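PDB 2C1D: SOXA from Paracoccus denitrificans, which is the diheme c-type cytochrome subunit of the SoxAX complex, which joins thiosulfate to a cysteine of the sulfur carrier SoxY through a heterodisulfide bond. Local coordinates for residues A[93-101]-A[107-115]; A[161-170]-A[240-251]. All coordinates share one frame; numbering follows the deposited sequence.

Overall arrangement
Interactions 1 and 2 belong to the two successive cytochrome c domains of SoxA, and their centres lie about 14 Å apart. Interaction 1 holds a hairpin and the start of helix 110-122 beside heme c #1, whose axial ligand Cys117 has its side chain about 6 Å from that of Tyr113. Interaction 2 crosses two helices of the second domain; the side chain of Tyr169 is about 4 Å from that of His184, an axial ligand of heme c #2, the heme that also binds the active-site Cys225. The domains meet directly here: Asp112 OD2 forms a salt bridge with Lys242 NZ (3.0 Å), and Leu107 CD2 packs on Tyr161 CD2 at 3.6 Å.

Interaction 1 (A[93-101]-A[107-115]). With HEC (heme c), chain I.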
loop_
_atom_site.group_PDB
_atom_site.type_symbol
_atom_site.label_atom_id
_atom_site.label_comp_id
_atom_site.label_asym_id
_atom_site.label_seq_id
_atom_site.Cartn_x
_atom_site.Cartn_y
_atom_site.Cartn_z
ATOM N N LEU A 93 3.249 -21.817 -11.274
ATOM C CA LEU A 93 3.357 -21.710 -9.807
ATOM C C LEU A 93 2.977 -20.330 -9.281
ATOM O O LEU A 93 2.125 -20.198 -8.371
ATOM C CB LEU A 93 4.771 -22.075 -9.336
ATOM C CG LEU A 93 5.008 -22.117 -7.829
ATOM C CD1 LEU A 93 4.086 -23.137 -7.127
ATOM C CD2 LEU A 93 6.453 -22.418 -7.511
ATOM N N ARG A 94 3.590 -19.299 -9.865
ATOM C CA ARG A 94 3.309 -17.925 -9.469
ATOM C C ARG A 94 1.810 -17.578 -9.524
ATOM O O ARG A 94 1.312 -16.860 -8.650
ATOM C CB ARG A 94 4.108 -16.959 -10.342
ATOM C CG ARG A 94 3.631 -15.492 -10.326
ATOM C CD ARG A 94 4.100 -14.777 -9.136
ATOM N NE ARG A 94 3.618 -13.395 -9.105
ATOM C CZ ARG A 94 2.416 -13.014 -8.718
ATOM N NH1 ARG A 94 1.498 -13.907 -8.358
ATOM N NH2 ARG A 94 2.118 -11.724 -8.679
ATOM N N ALA A 95 1.106 -18.091 -10.522
ATOM C CA ALA A 95 -0.358 -17.817 -10.664
ATOM C C ALA A 95 -1.223 -18.264 -9.489
ATOM O O ALA A 95 -2.276 -17.661 -9.248
ATOM C CB ALA A 95 -0.889 -18.411 -11.907
ATOM N N VAL A 96 -0.806 -19.319 -8.795
ATOM C CA VAL A 96 -1.585 -19.934 -7.718
ATOM C C VAL A 96 -0.999 -19.666 -6.313
ATOM O O VAL A 96 -1.433 -20.279 -5.325
ATOM C CB VAL A 96 -1.802 -21.491 -7.957
ATOM C CG1 VAL A 96 -2.577 -21.707 -9.222
ATOM C CG2 VAL A 96 -0.476 -22.304 -8.008
ATOM N N MET A 97 -0.045 -18.736 -6.234
ATOM C CA MET A 97 0.666 -18.421 -4.980
ATOM C C MET A 97 0.132 -17.124 -4.358
ATOM O O MET A 97 -0.326 -16.236 -5.080
ATOM C CB MET A 97 2.153 -18.320 -5.267
ATOM C CG MET A 97 2.807 -19.695 -5.449
ATOM S SD MET A 97 2.892 -20.702 -3.912
ATOM C CE MET A 97 4.100 -19.799 -3.060
ATOM N N PRO A 98 0.141 -16.985 -3.028
ATOM C CA PRO A 98 0.471 -18.030 -2.039
ATOM C C PRO A 98 -0.517 -19.191 -1.904
ATOM O O PRO A 98 -1.692 -19.039 -2.205
ATOM C CB PRO A 98 0.452 -17.268 -0.694
ATOM C CG PRO A 98 0.417 -15.849 -1.034
ATOM C CD PRO A 98 -0.143 -15.685 -2.404
ATOM N N ARG A 99 -0.035 -20.315 -1.375
ATOM C CA ARG A 99 -0.891 -21.480 -1.150
ATOM C C ARG A 99 -0.480 -22.344 0.044
ATOM O O ARG A 99 0.644 -22.290 0.512
ATOM C CB ARG A 99 -0.938 -22.347 -2.411
ATOM C CG ARG A 99 0.338 -23.171 -2.627
ATOM C CD ARG A 99 0.474 -23.755 -4.035
ATOM N NE ARG A 99 1.699 -24.529 -4.242
ATOM C CZ ARG A 99 1.982 -25.185 -5.356
ATOM N NH1 ARG A 99 1.125 -25.163 -6.356
ATOM N NH2 ARG A 99 3.126 -25.844 -5.478
ATOM N N VAL A 100 -1.420 -23.171 0.494
ATOM C CA VAL A 100 -1.143 -24.243 1.449
ATOM C C VAL A 100 -0.516 -25.381 0.643
ATOM O O VAL A 100 -1.113 -25.902 -0.276
ATOM C CB VAL A 100 -2.441 -24.742 2.144
ATOM C CG1 VAL A 100 -2.139 -25.935 3.097
ATOM C CG2 VAL A 100 -3.073 -23.614 2.923
ATOM N N ASP A 101 0.724 -25.725 0.970
ATOM C CA ASP A 101 1.434 -26.763 0.279
ATOM C C ASP A 101 0.764 -28.105 0.379
ATOM O O ASP A 101 0.280 -28.485 1.449
ATOM C CB ASP A 101 2.845 -26.887 0.850
ATOM C CG ASP A 101 3.686 -27.829 0.049
ATOM O OD1 ASP A 101 3.919 -28.993 0.509
ATOM O OD2 ASP A 101 4.110 -27.472 -1.069
ATOM N N LEU A 107 1.240 -22.885 4.945
ATOM C CA LEU A 107 1.144 -21.723 4.051
ATOM C C LEU A 107 2.542 -21.338 3.537
ATOM O O LEU A 107 3.464 -21.126 4.318
ATOM C CB LEU A 107 0.511 -20.515 4.726
ATOM C CG LEU A 107 0.256 -19.300 3.807
ATOM C CD1 LEU A 107 -0.679 -19.682 2.680
ATOM C CD2 LEU A 107 -0.331 -18.104 4.575
ATOM N N MET A 108 2.678 -21.225 2.217
ATOM C CA MET A 108 3.931 -20.843 1.600
ATOM C C MET A 108 3.717 -19.613 0.723
ATOM O O MET A 108 2.774 -19.578 -0.046
ATOM C CB MET A 108 4.474 -21.992 0.745
ATOM C CG MET A 108 4.630 -23.313 1.484
ATOM S SD MET A 108 6.028 -23.297 2.564
ATOM C CE MET A 108 7.422 -23.683 1.498
ATOM N N ILE A 109 4.566 -18.601 0.903
ATOM C CA ILE A 109 4.794 -17.585 -0.114
ATOM C C ILE A 109 6.001 -18.068 -0.880
ATOM O O ILE A 109 6.665 -19.008 -0.460
ATOM C CB ILE A 109 5.013 -16.161 0.481
ATOM C CG1 ILE A 109 6.258 -16.091 1.378
ATOM C CG2 ILE A 109 3.783 -15.751 1.248
ATOM C CD1 ILE A 109 6.521 -14.736 2.009
ATOM N N MET A 110 6.289 -17.430 -1.999
ATOM C CA MET A 110 7.281 -17.937 -2.915
ATOM C C MET A 110 8.629 -17.960 -2.251
ATOM O O MET A 110 9.409 -18.894 -2.459
ATOM C CB MET A 110 7.324 -17.103 -4.191
ATOM C CG MET A 110 8.128 -17.762 -5.333
ATOM S SD MET A 110 7.317 -19.248 -5.952
ATOM C CE MET A 110 6.034 -18.511 -6.861
ATOM N N GLU A 111 8.889 -16.938 -1.435
ATOM C CA GLU A 111 10.119 -16.809 -0.678
ATOM C C GLU A 111 10.369 -18.063 0.184
ATOM O O GLU A 111 11.511 -18.478 0.354
ATOM C CB GLU A 111 10.063 -15.566 0.227
ATOM C CG GLU A 111 10.141 -14.229 -0.489
ATOM C CD GLU A 111 8.792 -13.652 -0.874
ATOM O OE1 GLU A 111 7.846 -14.427 -1.167
ATOM O OE2 GLU A 111 8.684 -12.411 -0.923
ATOM N N ASP A 112 9.309 -18.656 0.729
ATOM C CA ASP A 112 9.476 -19.873 1.519
ATOM C C ASP A 112 9.912 -21.055 0.658
ATOM O O ASP A 112 10.710 -21.838 1.104
ATOM C CB ASP A 112 8.207 -20.264 2.248
ATOM C CG ASP A 112 7.742 -19.218 3.220
ATOM O OD1 ASP A 112 8.573 -18.670 3.997
ATOM O OD2 ASP A 112 6.532 -18.918 3.284
ATOM N N TYR A 113 9.364 -21.235 -0.547
ATOM C CA TYR A 113 9.842 -22.348 -1.384
ATOM C C TYR A 113 11.296 -22.144 -1.774
ATOM O O TYR A 113 12.096 -23.076 -1.729
ATOM C CB TYR A 113 9.006 -22.505 -2.654
ATOM C CG TYR A 113 7.657 -23.174 -2.506
ATOM C CD1 TYR A 113 6.520 -22.615 -3.086
ATOM C CD2 TYR A 113 7.524 -24.380 -1.832
ATOM C CE1 TYR A 113 5.287 -23.217 -2.972
ATOM C CE2 TYR A 113 6.294 -25.012 -1.716
ATOM C CZ TYR A 113 5.175 -24.423 -2.287
ATOM O OH TYR A 113 3.962 -25.044 -2.187
ATOM N N VAL A 114 11.656 -20.925 -2.154
ATOM C CA VAL A 114 13.019 -20.669 -2.591
ATOM C C VAL A 114 13.946 -20.987 -1.411
ATOM O O VAL A 114 14.882 -21.740 -1.561
ATOM C CB VAL A 114 13.207 -19.215 -3.105
ATOM C CG1 VAL A 114 14.642 -18.932 -3.398
ATOM C CG2 VAL A 114 12.346 -18.972 -4.372
ATOM N N ASN A 115 13.646 -20.479 -0.228
ATOM C CA ASN A 115 14.539 -20.734 0.910
ATOM C C ASN A 115 14.567 -22.193 1.414
ATOM O O ASN A 115 15.572 -22.633 2.026
ATOM C CB ASN A 115 14.267 -19.766 2.068
ATOM C CG ASN A 115 15.164 -18.546 2.013
ATOM O OD1 ASN A 115 16.265 -18.595 1.435
ATOM N ND2 ASN A 115 14.693 -17.436 2.585
HETATM FE FE HEC I . 13.893 -26.637 -5.544
HETATM C CHA HEC I . 10.592 -27.474 -4.726
HETATM C CHB HEC I . 12.899 -23.554 -6.374
HETATM C CHC HEC I . 17.147 -25.827 -5.990
HETATM C CHD HEC I . 14.715 -29.972 -5.423
HETATM N NA HEC I . 12.080 -25.718 -5.564
HETATM C C1A HEC I . 10.850 -26.218 -5.210
HETATM C C2A HEC I . 9.877 -25.181 -5.381
HETATM C C3A HEC I . 10.520 -24.098 -5.834
HETATM C C4A HEC I . 11.927 -24.404 -5.934
HETATM C CMA HEC I . 9.912 -22.729 -6.161
HETATM C CAA HEC I . 8.373 -25.342 -5.084
HETATM C CBA HEC I . 7.787 -26.212 -6.179
HETATM C CGA HEC I . 6.353 -26.648 -5.925
HETATM O O1A HEC I . 5.890 -26.703 -4.763
HETATM O O2A HEC I . 5.697 -26.954 -6.958
HETATM N NB HEC I . 14.854 -24.981 -6.122
HETATM C C1B HEC I . 14.253 -23.760 -6.326
HETATM C C2B HEC I . 15.311 -22.767 -6.447
HETATM C C3B HEC I . 16.489 -23.395 -6.350
HETATM C C4B HEC I . 16.220 -24.811 -6.144
HETATM C CMB HEC I . 15.077 -21.268 -6.731
HETATM C CAB HEC I . 17.905 -22.735 -6.421
HETATM C CBB HEC I . 18.039 -21.720 -5.511
HETATM N NC HEC I . 15.620 -27.740 -5.705
HETATM C C1C HEC I . 16.873 -27.177 -5.800
HETATM C C2C HEC I . 17.834 -28.263 -5.807
HETATM C C3C HEC I . 17.177 -29.414 -5.525
HETATM C C4C HEC I . 15.758 -29.098 -5.548
HETATM C CMC HEC I . 19.362 -28.033 -5.736
HETATM C CAC HEC I . 17.769 -30.857 -5.375
HETATM C CBC HEC I . 18.786 -31.069 -4.510
HETATM N ND HEC I . 12.803 -28.431 -5.140
HETATM C C1D HEC I . 13.408 -29.684 -5.095
HETATM C C2D HEC I . 12.446 -30.657 -4.616
HETATM C C3D HEC I . 11.164 -29.881 -4.373
HETATM C C4D HEC I . 11.477 -28.508 -4.737
HETATM C CMD HEC I . 12.637 -32.168 -4.383
HETATM C CAD HEC I . 9.823 -30.424 -3.856
HETATM C CBD HEC I . 9.003 -30.891 -5.021
HETATM C CGD HEC I . 7.601 -31.306 -4.580
HETATM O O1D HEC I . 6.997 -32.192 -5.255
HETATM O O2D HEC I . 7.104 -30.736 -3.584
#
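Tyr113 carries CG anti to its carbonyl carbon (chi1 -77°), which leans its ring from helix 110-122 toward segment 93-101; Arg99 sets CG between its own backbone N and carbonyl carbon (chi1 75°) and then runs extended to NE, ending beside the phenol. The guanidinium and ring planes stand 89° apart. NE of Arg99 donates to Tyr113 OH over 3.1 Å, in the guanidinium plane, and NH2 adds a weak bond to the same oxygen. That hydroxyl in turn donates to the anti lone pair of Asp101 OD2, 2.7 Å away, while Asp101 OD1 accepts the backbone N-H groups of His103 and Thr104. Arg99 NH2 also reaches heme propionate oxygen O1A in a weak bond of 3.0 Å. Propionate carbon CAA lies over one face of the Tyr113 ring and Met108 CB over the opposite one, both toward the rim. At the ring edge, Met97 SD approaches Tyr113 CE1 to 3.6 Å, a Met-aromatic contact. The bent chain of Met110 continues the apolar layer, its CE on Met97 CG and its SD 3.6 Å from Leu93 CD2. Arg99 and Met108 are a hydrogen-bonded pair of the short antiparallel hairpin, with Met108 N to Arg99 O at 2.9 Å. A phenylalanine in place of Tyr113 would probably leave Asp101 OD2 and Arg99 NE without their common partner and the guanidinium freer to turn away from the heme. Carboxylate, phenol, guanidinium and propionate thus form one polar chain, in which the cationic arginine probably polarises the hydroxyl toward donation and partly offsets the propionate's negative charge.

Interaction 2 (A[161-170]-A[240-251]); sequences YWEHGKEIYY and DFKALELYVASR. With ZN (zinc ion), chain K.
Asp240 and His164 close one end of a near-perpendicular helix crossing (88°), the packing of first and last helices known from class I cytochrome c domains. Asp240 OD1 and His164 NE2 both bind the zinc ion, the latter at 2.1 Å, with carboxylate and imidazole planes steeply inclined; Ile168 CD1 rests against the Asp240 backbone oxygen. One turn on, Ala243 CB sits on Tyr161 O, and Ala243 O receives a CA-H...O contact from Gly165 CA at 3.6 Å. With no side chain at Gly165, the axes close to 7.2 Å. Leu244 CD1 meets Ile168 CG2 and the edge of the Tyr169 ring, and Leu246 CD2 fills in against Tyr161 CB at 3.5 Å. Tyr247, with CG anti to the backbone N (chi1 178°), enters as a knob among Trp162, Gly165, Lys166 and Tyr169. Lys166 CA stands over the centre of its ring, a CH-pi contact, while the ring edge points at the face of the Trp162 five-membered ring, planes 62° apart. Tyr169 is the reciprocal knob, held by Leu244, Tyr247, Val248 and Arg251, with Val248 CG2 on its CD1. Tyr169 also touches Cys180 and His184 of helix 180-184, which carries heme c #2. Ser250 OG accepts the indole N-H of Trp162 in the ring plane at 2.8 Å and donates its own hydroxyl hydrogen bond to Tyr247 O. Arg251 finally lays its guanidinium flat on Tyr169, gives NH1 to Tyr170 OH at 3.3 Å, and has its salt bridge through NH2 with Glu185, which also bonds Tyr170 OH. A single water joins the stacked pair, 2.8 Å from both Arg251 NH2 and Tyr169 OH.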
loop_
_atom_site.group_PDB
_atom_site.type_symbol
_atom_site.label_atom_id
_atom_site.label_comp_id
_atom_site.label_asym_id
_atom_site.label_seq_id
_atom_site.Cartn_x
_atom_site.Cartn_y
_atom_site.Cartn_z
ATOM N N TYR A 161 -6.172 -19.000 7.148
ATOM C CA TYR A 161 -5.118 -18.080 6.731
ATOM C C TYR A 161 -5.709 -16.865 6.014
ATOM O O TYR A 161 -5.370 -15.734 6.319
ATOM C CB TYR A 161 -4.138 -18.785 5.811
ATOM C CG TYR A 161 -3.374 -19.914 6.450
ATOM C CD1 TYR A 161 -3.765 -21.253 6.264
ATOM C CD2 TYR A 161 -2.235 -19.663 7.196
ATOM C CE1 TYR A 161 -3.054 -22.286 6.820
ATOM C CE2 TYR A 161 -1.517 -20.682 7.764
ATOM C CZ TYR A 161 -1.922 -22.002 7.572
ATOM O OH TYR A 161 -1.186 -23.001 8.136
ATOM N N TRP A 162 -6.635 -17.115 5.095
ATOM C CA TRP A 162 -7.236 -16.067 4.273
ATOM C C TRP A 162 -8.023 -15.108 5.155
ATOM O O TRP A 162 -7.947 -13.879 5.012
ATOM C CB TRP A 162 -8.133 -16.738 3.223
ATOM C CG TRP A 162 -8.786 -15.856 2.235
ATOM C CD1 TRP A 162 -8.282 -15.450 1.035
ATOM C CD2 TRP A 162 -10.117 -15.318 2.312
ATOM N NE1 TRP A 162 -9.205 -14.677 0.381
ATOM C CE2 TRP A 162 -10.337 -14.580 1.139
ATOM C CE3 TRP A 162 -11.133 -15.371 3.270
ATOM C CZ2 TRP A 162 -11.516 -13.890 0.899
ATOM C CZ3 TRP A 162 -12.315 -14.714 3.032
ATOM C CH2 TRP A 162 -12.504 -13.978 1.846
ATOM N N GLU A 163 -8.788 -15.674 6.071
ATOM C CA GLU A 163 -9.538 -14.891 7.052
ATOM C C GLU A 163 -8.620 -14.030 7.929
ATOM O O GLU A 163 -8.954 -12.910 8.258
ATOM C CB GLU A 163 -10.365 -15.816 7.972
ATOM C CG GLU A 163 -11.633 -16.395 7.357
ATOM C CD GLU A 163 -12.696 -15.369 6.995
ATOM O OE1 GLU A 163 -12.714 -14.217 7.505
ATOM O OE2 GLU A 163 -13.550 -15.734 6.160
ATOM N N HIS A 164 -7.475 -14.564 8.302
ATOM C CA HIS A 164 -6.511 -13.819 9.119
ATOM C C HIS A 164 -5.993 -12.624 8.302
ATOM O O HIS A 164 -5.842 -11.545 8.843
ATOM C CB HIS A 164 -5.366 -14.736 9.567
ATOM C CG HIS A 164 -4.690 -14.291 10.825
ATOM N ND1 HIS A 164 -5.317 -14.314 12.051
ATOM C CD2 HIS A 164 -3.446 -13.821 11.046
ATOM C CE1 HIS A 164 -4.485 -13.866 12.976
ATOM N NE2 HIS A 164 -3.343 -13.561 12.392
ATOM N N GLY A 165 -5.751 -12.821 6.996
ATOM C CA GLY A 165 -5.314 -11.744 6.129
ATOM C C GLY A 165 -6.416 -10.721 5.908
ATOM O O GLY A 165 -6.165 -9.513 5.882
ATOM N N LYS A 166 -7.653 -11.192 5.768
ATOM C CA LYS A 166 -8.781 -10.298 5.587
ATOM C C LYS A 166 -8.866 -9.325 6.764
ATOM O O LYS A 166 -9.042 -8.126 6.572
ATOM C CB LYS A 166 -10.108 -11.080 5.442
ATOM C CG LYS A 166 -11.311 -10.184 5.205
ATOM C CD LYS A 166 -12.646 -10.969 5.275
ATOM C CE LYS A 166 -13.859 -10.030 5.384
ATOM N NZ LYS A 166 -15.102 -10.826 5.136
ATOM N N GLU A 167 -8.741 -9.847 7.981
ATOM C CA GLU A 167 -8.813 -8.996 9.172
ATOM C C GLU A 167 -7.753 -7.867 9.134
ATOM O O GLU A 167 -8.058 -6.716 9.432
ATOM C CB GLU A 167 -8.685 -9.858 10.446
ATOM C CG GLU A 167 -9.162 -9.171 11.718
ATOM C CD GLU A 167 -8.602 -9.781 12.994
ATOM O OE1 GLU A 167 -8.097 -10.938 12.972
ATOM O OE2 GLU A 167 -8.663 -9.084 14.037
ATOM N N ILE A 168 -6.523 -8.214 8.764
ATOM C CA ILE A 168 -5.426 -7.248 8.639
ATOM C C ILE A 168 -5.812 -6.184 7.616
ATOM O O ILE A 168 -5.665 -5.002 7.888
ATOM C CB ILE A 168 -4.086 -7.981 8.244
ATOM C CG1 ILE A 168 -3.682 -8.934 9.366
ATOM C CG2 ILE A 168 -2.940 -6.990 7.898
ATOM C CD1 ILE A 168 -2.529 -9.860 9.036
ATOM N N TYR A 169 -6.359 -6.614 6.465
ATOM C CA TYR A 169 -6.697 -5.724 5.347
ATOM C C TYR A 169 -7.630 -4.590 5.756
ATOM O O TYR A 169 -7.485 -3.457 5.279
ATOM C CB TYR A 169 -7.345 -6.501 4.169
ATOM C CG TYR A 169 -7.261 -5.733 2.861
ATOM C CD1 TYR A 169 -6.117 -5.778 2.103
ATOM C CD2 TYR A 169 -8.313 -4.933 2.415
ATOM C CE1 TYR A 169 -5.990 -5.064 0.935
ATOM C CE2 TYR A 169 -8.200 -4.192 1.225
ATOM C CZ TYR A 169 -7.015 -4.257 0.496
ATOM O OH TYR A 169 -6.854 -3.553 -0.681
ATOM N N TYR A 170 -8.555 -4.905 6.660
ATOM C CA TYR A 170 -9.563 -3.960 7.132
ATOM C C TYR A 170 -9.256 -3.343 8.506
ATOM O O TYR A 170 -10.038 -2.562 9.004
ATOM C CB TYR A 170 -10.923 -4.666 7.158
ATOM C CG TYR A 170 -11.420 -4.927 5.760
ATOM C CD1 TYR A 170 -11.163 -6.126 5.121
ATOM C CD2 TYR A 170 -12.102 -3.945 5.068
ATOM C CE1 TYR A 170 -11.607 -6.352 3.814
ATOM C CE2 TYR A 170 -12.529 -4.146 3.772
ATOM C CZ TYR A 170 -12.280 -5.348 3.149
ATOM O OH TYR A 170 -12.728 -5.528 1.868
ATOM N N ASP A 240 1.781 -13.165 9.674
ATOM C CA ASP A 240 0.667 -12.253 9.404
ATOM C C ASP A 240 0.759 -11.655 7.972
ATOM O O ASP A 240 -0.257 -11.482 7.298
ATOM C CB ASP A 240 0.614 -11.154 10.461
ATOM C CG ASP A 240 -0.326 -11.480 11.668
ATOM O OD1 ASP A 240 -0.453 -12.602 12.259
ATOM O OD2 ASP A 240 -0.945 -10.641 12.244
ATOM N N PHE A 241 1.968 -11.350 7.505
ATOM C CA PHE A 241 2.138 -10.811 6.139
ATOM C C PHE A 241 2.049 -11.916 5.074
ATOM O O PHE A 241 1.740 -11.628 3.916
ATOM C CB PHE A 241 3.431 -9.997 6.000
ATOM C CG PHE A 241 3.285 -8.506 6.287
ATOM C CD1 PHE A 241 4.391 -7.692 6.195
ATOM C CD2 PHE A 241 2.058 -7.919 6.666
ATOM C CE1 PHE A 241 4.308 -6.340 6.445
ATOM C CE2 PHE A 241 1.976 -6.550 6.925
ATOM C CZ PHE A 241 3.075 -5.771 6.803
ATOM N N LYS A 242 2.317 -13.169 5.450
ATOM C CA LYS A 242 2.069 -14.306 4.552
ATOM C C LYS A 242 0.575 -14.463 4.371
ATOM O O LYS A 242 0.080 -14.636 3.247
ATOM C CB LYS A 242 2.616 -15.609 5.125
ATOM C CG LYS A 242 4.102 -15.748 5.150
ATOM C CD LYS A 242 4.451 -17.189 5.421
ATOM C CE LYS A 242 5.843 -17.356 5.986
ATOM N NZ LYS A 242 6.033 -18.868 6.214
ATOM N N ALA A 243 -0.164 -14.362 5.471
ATOM C CA ALA A 243 -1.622 -14.363 5.406
ATOM C C ALA A 243 -2.192 -13.191 4.604
ATOM O O ALA A 243 -3.104 -13.364 3.805
ATOM C CB ALA A 243 -2.238 -14.398 6.809
ATOM N N LEU A 244 -1.633 -12.006 4.783
ATOM C CA LEU A 244 -2.033 -10.836 4.026
ATOM C C LEU A 244 -1.748 -11.049 2.538
ATOM O O LEU A 244 -2.556 -10.688 1.717
ATOM C CB LEU A 244 -1.266 -9.594 4.530
ATOM C CG LEU A 244 -1.607 -8.246 3.926
ATOM C CD1 LEU A 244 -3.101 -7.921 4.072
ATOM C CD2 LEU A 244 -0.739 -7.139 4.570
ATOM N N GLU A 245 -0.589 -11.615 2.200
ATOM C CA GLU A 245 -0.259 -11.863 0.792
ATOM C C GLU A 245 -1.256 -12.831 0.141
ATOM O O GLU A 245 -1.622 -12.668 -1.032
ATOM C CB GLU A 245 1.203 -12.359 0.595
ATOM C CG GLU A 245 1.574 -12.463 -0.880
ATOM C CD GLU A 245 3.047 -12.723 -1.166
ATOM O OE1 GLU A 245 3.346 -13.438 -2.158
ATOM O OE2 GLU A 245 3.904 -12.208 -0.440
ATOM N N LEU A 246 -1.702 -13.826 0.895
ATOM C CA LEU A 246 -2.731 -14.768 0.425
ATOM C C LEU A 246 -4.042 -14.052 0.165
ATOM O O LEU A 246 -4.663 -14.225 -0.891
ATOM C CB LEU A 246 -2.964 -15.885 1.460
ATOM C CG LEU A 246 -4.129 -16.870 1.249
ATOM C CD1 LEU A 246 -3.926 -17.770 0.009
ATOM C CD2 LEU A 246 -4.323 -17.723 2.491
ATOM N N TYR A 247 -4.440 -13.229 1.121
ATOM C CA TYR A 247 -5.688 -12.517 1.015
ATOM C C TYR A 247 -5.652 -11.495 -0.147
ATOM O O TYR A 247 -6.570 -11.447 -0.960
ATOM C CB TYR A 247 -6.061 -11.850 2.336
ATOM C CG TYR A 247 -7.319 -11.081 2.191
ATOM C CD1 TYR A 247 -8.543 -11.739 2.104
ATOM C CD2 TYR A 247 -7.299 -9.700 2.082
ATOM C CE1 TYR A 247 -9.730 -11.025 1.933
ATOM C CE2 TYR A 247 -8.466 -8.991 1.891
ATOM C CZ TYR A 247 -9.679 -9.662 1.818
ATOM O OH TYR A 247 -10.836 -8.936 1.614
ATOM N N VAL A 248 -4.587 -10.703 -0.226
ATOM C CA VAL A 248 -4.493 -9.633 -1.229
ATOM C C VAL A 248 -4.346 -10.246 -2.624
ATOM O O VAL A 248 -4.978 -9.790 -3.561
ATOM C CB VAL A 248 -3.357 -8.635 -0.917
ATOM C CG1 VAL A 248 -3.229 -7.548 -2.000
ATOM C CG2 VAL A 248 -3.619 -7.949 0.410
ATOM N N ALA A 249 -3.556 -11.305 -2.756
ATOM C CA ALA A 249 -3.477 -12.027 -4.016
ATOM C C ALA A 249 -4.858 -12.410 -4.580
ATOM O O ALA A 249 -5.114 -12.266 -5.772
ATOM C CB ALA A 249 -2.615 -13.284 -3.866
ATOM N N SER A 250 -5.715 -12.926 -3.711
ATOM C CA SER A 250 -7.031 -13.424 -4.094
ATOM C C SER A 250 -7.951 -12.291 -4.510
ATOM O O SER A 250 -8.873 -12.523 -5.282
ATOM C CB SER A 250 -7.656 -14.262 -2.970
ATOM O OG SER A 250 -8.137 -13.460 -1.901
ATOM N N ARG A 251 -7.717 -11.058 -4.029
ATOM C CA ARG A 251 -8.495 -9.912 -4.485
ATOM C C ARG A 251 -8.302 -9.630 -5.982
ATOM O O ARG A 251 -9.131 -8.970 -6.601
ATOM C CB ARG A 251 -8.198 -8.646 -3.676
ATOM C CG ARG A 251 -8.627 -8.726 -2.202
ATOM C CD ARG A 251 -8.094 -7.562 -1.379
ATOM N NE ARG A 251 -8.774 -6.328 -1.709
ATOM C CZ ARG A 251 -9.935 -5.951 -1.182
ATOM N NH1 ARG A 251 -10.540 -6.690 -0.254
ATOM N NH2 ARG A 251 -10.461 -4.793 -1.548
HETATM ZN ZN ZN K . -1.745 -12.801 13.482
HETATM O O HOH W 1 -8.722 -2.911 -2.733
#